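Local coordinates for ABC transporter substrate-binding protein (Rhizobium radiobacter, PDB 6TFX) that binds the mannityl-opine mannopinic acid and, as the solute-binding component of an ABC transporter, probably hands opines over for import into the cell, at residues A[133-136]-A[137-141]; A[390-393]-A[394-398]. One frame throughout, in Å; residues are numbered along the deposited sequence.

Contact 1 (A[133-136]-A[137-141]); sequences PSLL and ALLSN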
loop_
_atom_site.group_PDB
_atom_site.type_symbol
_atom_site.label_atom_id
_atom_site.label_comp_id
_atom_site.label_asym_id
_atom_site.label_seq_id
_atom_site.Cartn_x
_atom_site.Cartn_y
_atom_site.Cartn_z
ATOM N N PRO A 133 -15.741 -3.496 -13.465
ATOM C CA PRO A 133 -14.715 -4.100 -14.330
ATOM C C PRO A 133 -13.551 -4.754 -13.581
ATOM O O PRO A 133 -13.095 -5.853 -13.988
ATOM C CB PRO A 133 -14.273 -2.939 -15.217
ATOM C CG PRO A 133 -15.541 -2.073 -15.341
ATOM C CD PRO A 133 -16.129 -2.145 -13.932
ATOM N N SER A 134 -13.113 -4.119 -12.477
ATOM C CA SER A 134 -11.967 -4.634 -11.715
ATOM C C SER A 134 -12.385 -5.483 -10.505
ATOM O O SER A 134 -11.643 -5.541 -9.512
ATOM C CB SER A 134 -11.092 -3.463 -11.272
ATOM O OG SER A 134 -11.839 -2.556 -10.474
ATOM N N LEU A 135 -13.546 -6.193 -10.600
ATOM C CA LEU A 135 -14.023 -6.992 -9.467
ATOM C C LEU A 135 -12.978 -7.999 -8.975
ATOM O O LEU A 135 -12.831 -8.181 -7.763
ATOM C CB LEU A 135 -15.331 -7.724 -9.824
ATOM C CG LEU A 135 -15.945 -8.569 -8.689
ATOM C CD1 LEU A 135 -16.373 -7.706 -7.477
ATOM C CD2 LEU A 135 -17.072 -9.417 -9.189
ATOM N N LEU A 136 -12.289 -8.689 -9.904
ATOM C CA LEU A 136 -11.332 -9.706 -9.452
ATOM C C LEU A 136 -10.222 -9.119 -8.590
ATOM O O LEU A 136 -9.864 -9.733 -7.592
ATOM C CB LEU A 136 -10.750 -10.502 -10.636
ATOM C CG LEU A 136 -11.748 -11.370 -11.395
ATOM C CD1 LEU A 136 -11.064 -12.031 -12.588
ATOM C CD2 LEU A 136 -12.408 -12.422 -10.488
ATOM N N ALA A 137 -9.746 -7.884 -8.893
ATOM C CA ALA A 137 -8.730 -7.239 -8.029
ATOM C C ALA A 137 -9.332 -7.048 -6.616
ATOM O O ALA A 137 -8.657 -7.317 -5.625
ATOM C CB ALA A 137 -8.343 -5.886 -8.607
ATOM N N LEU A 138 -10.610 -6.617 -6.526
ATOM C CA LEU A 138 -11.257 -6.407 -5.216
ATOM C C LEU A 138 -11.353 -7.707 -4.405
ATOM O O LEU A 138 -11.412 -7.683 -3.165
ATOM C CB LEU A 138 -12.668 -5.852 -5.402
ATOM C CG LEU A 138 -12.761 -4.427 -5.959
ATOM C CD1 LEU A 138 -14.234 -4.064 -6.152
ATOM C CD2 LEU A 138 -12.104 -3.426 -4.990
ATOM N N LEU A 139 -11.413 -8.846 -5.113
ATOM C CA LEU A 139 -11.578 -10.148 -4.447
ATOM C C LEU A 139 -10.265 -10.891 -4.284
ATOM O O LEU A 139 -10.272 -12.081 -3.935
ATOM C CB LEU A 139 -12.607 -11.015 -5.223
ATOM C CG LEU A 139 -13.996 -10.386 -5.399
ATOM C CD1 LEU A 139 -14.873 -11.298 -6.229
ATOM C CD2 LEU A 139 -14.651 -10.064 -4.028
ATOM N N SER A 140 -9.135 -10.204 -4.580
ATOM C CA SER A 140 -7.828 -10.832 -4.564
ATOM C C SER A 140 -7.122 -10.694 -3.232
ATOM O O SER A 140 -7.669 -10.126 -2.287
ATOM C CB SER A 140 -6.953 -10.278 -5.686
ATOM O OG SER A 140 -6.610 -8.946 -5.342
ATOM N N ASN A 141 -5.872 -11.169 -3.198
ATOM C CA ASN A 141 -5.069 -11.201 -1.978
ATOM C C ASN A 141 -4.409 -9.853 -1.729
ATOM O O ASN A 141 -3.181 -9.706 -1.776
ATOM C CB ASN A 141 -4.084 -12.378 -1.999
ATOM C CG ASN A 141 -3.114 -12.343 -3.149
ATOM O OD1 ASN A 141 -3.449 -11.955 -4.272
ATOM N ND2 ASN A 141 -1.913 -12.807 -2.891
#
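Ser134 O takes two weak backbone bonds, from Ala137 N and, at 3.3 Å, from Leu138 N, which winds the chain from Ser134 into the single turn of helix 135-138. Leu139 N is shared between Leu135 O and Leu136 O in two weak, strongly bent bonds, both with N-H...O angles near 133°, and Leu139 is the residue at which helical backbone angles are lost. The main side-chain meeting is between Leu135 and Leu139. In Leu135 the CG stands trans to the backbone N (chi1 -178°), beside the carbonyl carbon, and this lays the branch point against one methyl of its partner: Leu135 CG lies 3.8 Å from Leu139 CD1, the two chains crossing at a slant. Leu138 comes less close, its CD1 4.4 Å from Leu135 CD1. At the far end Ser140 folds back, and its OG donates to Ala137 O over 2.6 Å; the same oxygen accepts Ser140 N, so two donors from one residue grip Ala137 O. The leucine pair faces the four-stranded antiparallel sheet, where Leu135 touches Trp69 and Leu128, and Leu139 touches Phe71 and Ile126, on neighbouring strands 68-73 and 123-128.

Contact 2 (A[390-393]-A[394-398]); sequences PIAD and YYLTQ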
loop_
_atom_site.group_PDB
_atom_site.type_symbol
_atom_site.label_atom_id
_atom_site.label_comp_id
_atom_site.label_asym_id
_atom_site.label_seq_id
_atom_site.Cartn_x
_atom_site.Cartn_y
_atom_site.Cartn_z
ATOM N N PRO A 390 -3.875 -0.632 -10.176
ATOM C CA PRO A 390 -3.492 0.290 -11.257
ATOM C C PRO A 390 -4.603 0.782 -12.182
ATOM O O PRO A 390 -4.469 0.724 -13.427
ATOM C CB PRO A 390 -2.437 -0.503 -12.042
ATOM C CG PRO A 390 -2.836 -1.949 -11.831
ATOM C CD PRO A 390 -3.311 -1.985 -10.385
ATOM N N ILE A 391 -5.665 1.323 -11.576
ATOM C CA ILE A 391 -6.757 1.984 -12.283
ATOM C C ILE A 391 -6.923 3.292 -11.516
ATOM O O ILE A 391 -7.001 3.260 -10.291
ATOM C CB ILE A 391 -8.043 1.143 -12.304
ATOM C CG1 ILE A 391 -7.836 -0.156 -13.136
ATOM C CG2 ILE A 391 -9.195 1.978 -12.867
ATOM C CD1 ILE A 391 -8.999 -1.114 -13.083
ATOM N N ALA A 392 -6.923 4.440 -12.230
ATOM C CA ALA A 392 -6.953 5.757 -11.565
ATOM C C ALA A 392 -8.033 5.916 -10.522
ATOM O O ALA A 392 -7.830 6.659 -9.540
ATOM C CB ALA A 392 -7.044 6.874 -12.594
ATOM N N ASP A 393 -9.193 5.252 -10.710
ATOM C CA ASP A 393 -10.301 5.371 -9.751
ATOM C C ASP A 393 -9.873 5.095 -8.311
ATOM O O ASP A 393 -10.375 5.748 -7.386
ATOM C CB ASP A 393 -11.451 4.393 -10.096
ATOM C CG ASP A 393 -12.566 4.479 -9.059
ATOM O OD1 ASP A 393 -13.082 5.600 -8.831
ATOM O OD2 ASP A 393 -12.902 3.433 -8.454
ATOM N N TYR A 394 -8.954 4.135 -8.104
ATOM C CA TYR A 394 -8.576 3.790 -6.728
ATOM C C TYR A 394 -7.792 4.907 -6.069
ATOM O O TYR A 394 -8.213 5.411 -5.026
ATOM C CB TYR A 394 -7.818 2.446 -6.690
ATOM C CG TYR A 394 -8.770 1.315 -7.035
ATOM C CD1 TYR A 394 -9.653 0.816 -6.085
ATOM C CD2 TYR A 394 -8.893 0.856 -8.344
ATOM C CE1 TYR A 394 -10.591 -0.163 -6.406
ATOM C CE2 TYR A 394 -9.833 -0.127 -8.683
ATOM C CZ TYR A 394 -10.696 -0.612 -7.710
ATOM O OH TYR A 394 -11.644 -1.561 -7.990
ATOM N N TYR A 395 -6.676 5.315 -6.668
ATOM C CA TYR A 395 -5.898 6.393 -6.025
ATOM C C TYR A 395 -6.727 7.660 -5.940
ATOM O O TYR A 395 -6.728 8.335 -4.911
ATOM C CB TYR A 395 -4.622 6.671 -6.829
ATOM C CG TYR A 395 -3.421 6.938 -5.946
ATOM C CD1 TYR A 395 -2.651 5.890 -5.451
ATOM C CD2 TYR A 395 -3.037 8.241 -5.628
ATOM C CE1 TYR A 395 -1.514 6.128 -4.673
ATOM C CE2 TYR A 395 -1.901 8.488 -4.844
ATOM C CZ TYR A 395 -1.142 7.426 -4.370
ATOM O OH TYR A 395 -0.028 7.664 -3.579
ATOM N N LEU A 396 -7.470 7.997 -7.020
ATOM C CA LEU A 396 -8.238 9.241 -6.993
ATOM C C LEU A 396 -9.318 9.235 -5.914
ATOM O O LEU A 396 -9.490 10.222 -5.203
ATOM C CB LEU A 396 -8.879 9.521 -8.365
ATOM C CG LEU A 396 -7.897 9.875 -9.461
ATOM C CD1 LEU A 396 -8.617 9.887 -10.808
ATOM C CD2 LEU A 396 -7.214 11.263 -9.206
ATOM N N THR A 397 -10.093 8.151 -5.838
ATOM C CA THR A 397 -11.176 8.127 -4.858
ATOM C C THR A 397 -10.606 8.172 -3.440
ATOM O O THR A 397 -11.116 8.912 -2.598
ATOM C CB THR A 397 -12.059 6.880 -5.060
ATOM O OG1 THR A 397 -12.669 6.958 -6.361
ATOM C CG2 THR A 397 -13.120 6.750 -3.972
ATOM N N GLN A 398 -9.592 7.348 -3.166
ATOM C CA GLN A 398 -9.101 7.243 -1.782
ATOM C C GLN A 398 -8.381 8.479 -1.261
ATOM O O GLN A 398 -8.525 8.836 -0.081
ATOM C CB GLN A 398 -8.201 5.999 -1.676
ATOM C CG GLN A 398 -9.014 4.710 -1.962
ATOM C CD GLN A 398 -8.177 3.475 -1.801
ATOM O OE1 GLN A 398 -7.263 3.428 -0.993
ATOM N NE2 GLN A 398 -8.512 2.433 -2.550
#
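Asp393 and Thr397 meet one helical turn apart because their first torsions converge: Asp393 carries its carboxylate opposite its backbone N (chi1 177°), while Thr397 holds OG1 on the side of its own N (chi1 -63°), turned back toward the preceding turn. This is an i to i+4 pairing in helix 392-400 of a periplasmic binding protein of the family 5 solute-binding type. Thr397 OG1 lies 2.8 Å from both Asp393 O and Asp393 OD1, and its single proton may go to either. Thr397 N adds a backbone bond to Asp393 O, reaching it from above the carbonyl plane. Arg429, on helix 422-430, ties the pair from outside, with NE in a salt bridge to Asp393 OD1 and NH2 bonded to Thr397 OG1; its charge would be expected to stabilise the carboxylate as an anion.

The next pair, Ala392 and Leu396, is apolar at its side chains. Leu396 N bonds Ala392 O almost end-on, with a C=O...N angle of 171°, and Leu396 CD1 rests 3.8 Å from Ala392 CB. Both side chains also touch Trp441 of helix 434-450, so this side of the turn is packed against that helix. Leu396 lies about 8 Å, side chain to side chain, from the magnesium ligand Cys418, near the metal site without being part of it.

One residue further back, Ile391 O accepts Tyr394 N at 3.1 Å. The same carbonyl oxygen sits at the edge of the Tyr394 ring, near its plane, 3.6 Å from CD2, and that ring carbon also meets Ile391 CB at 4.1 Å.

Contact 1 comes first along the chain and contact 2 some 250 residues later, yet their centres are about 14 Å apart and they touch. Ser134 OG lies 2.7 Å from Tyr394 OH, a probable hydrogen bond, and Leu138 CD2 packs 3.6 Å from the same hydroxyl. Ser134 CB also meets Ile391 CD1 at 3.6 Å. The short helix 135-138 and its N-cap residue Ser134, lying on the four-stranded antiparallel sheet, are thereby joined to Ile391 and helix 392-400, which packs against helices 422-430 and 434-450. Segments distant in sequence thus link that sheet to this helical layer. Tyr395 of contact 2 has its side chain about 8 Å from the bound opine, Ser140 of contact 1 about 14 Å.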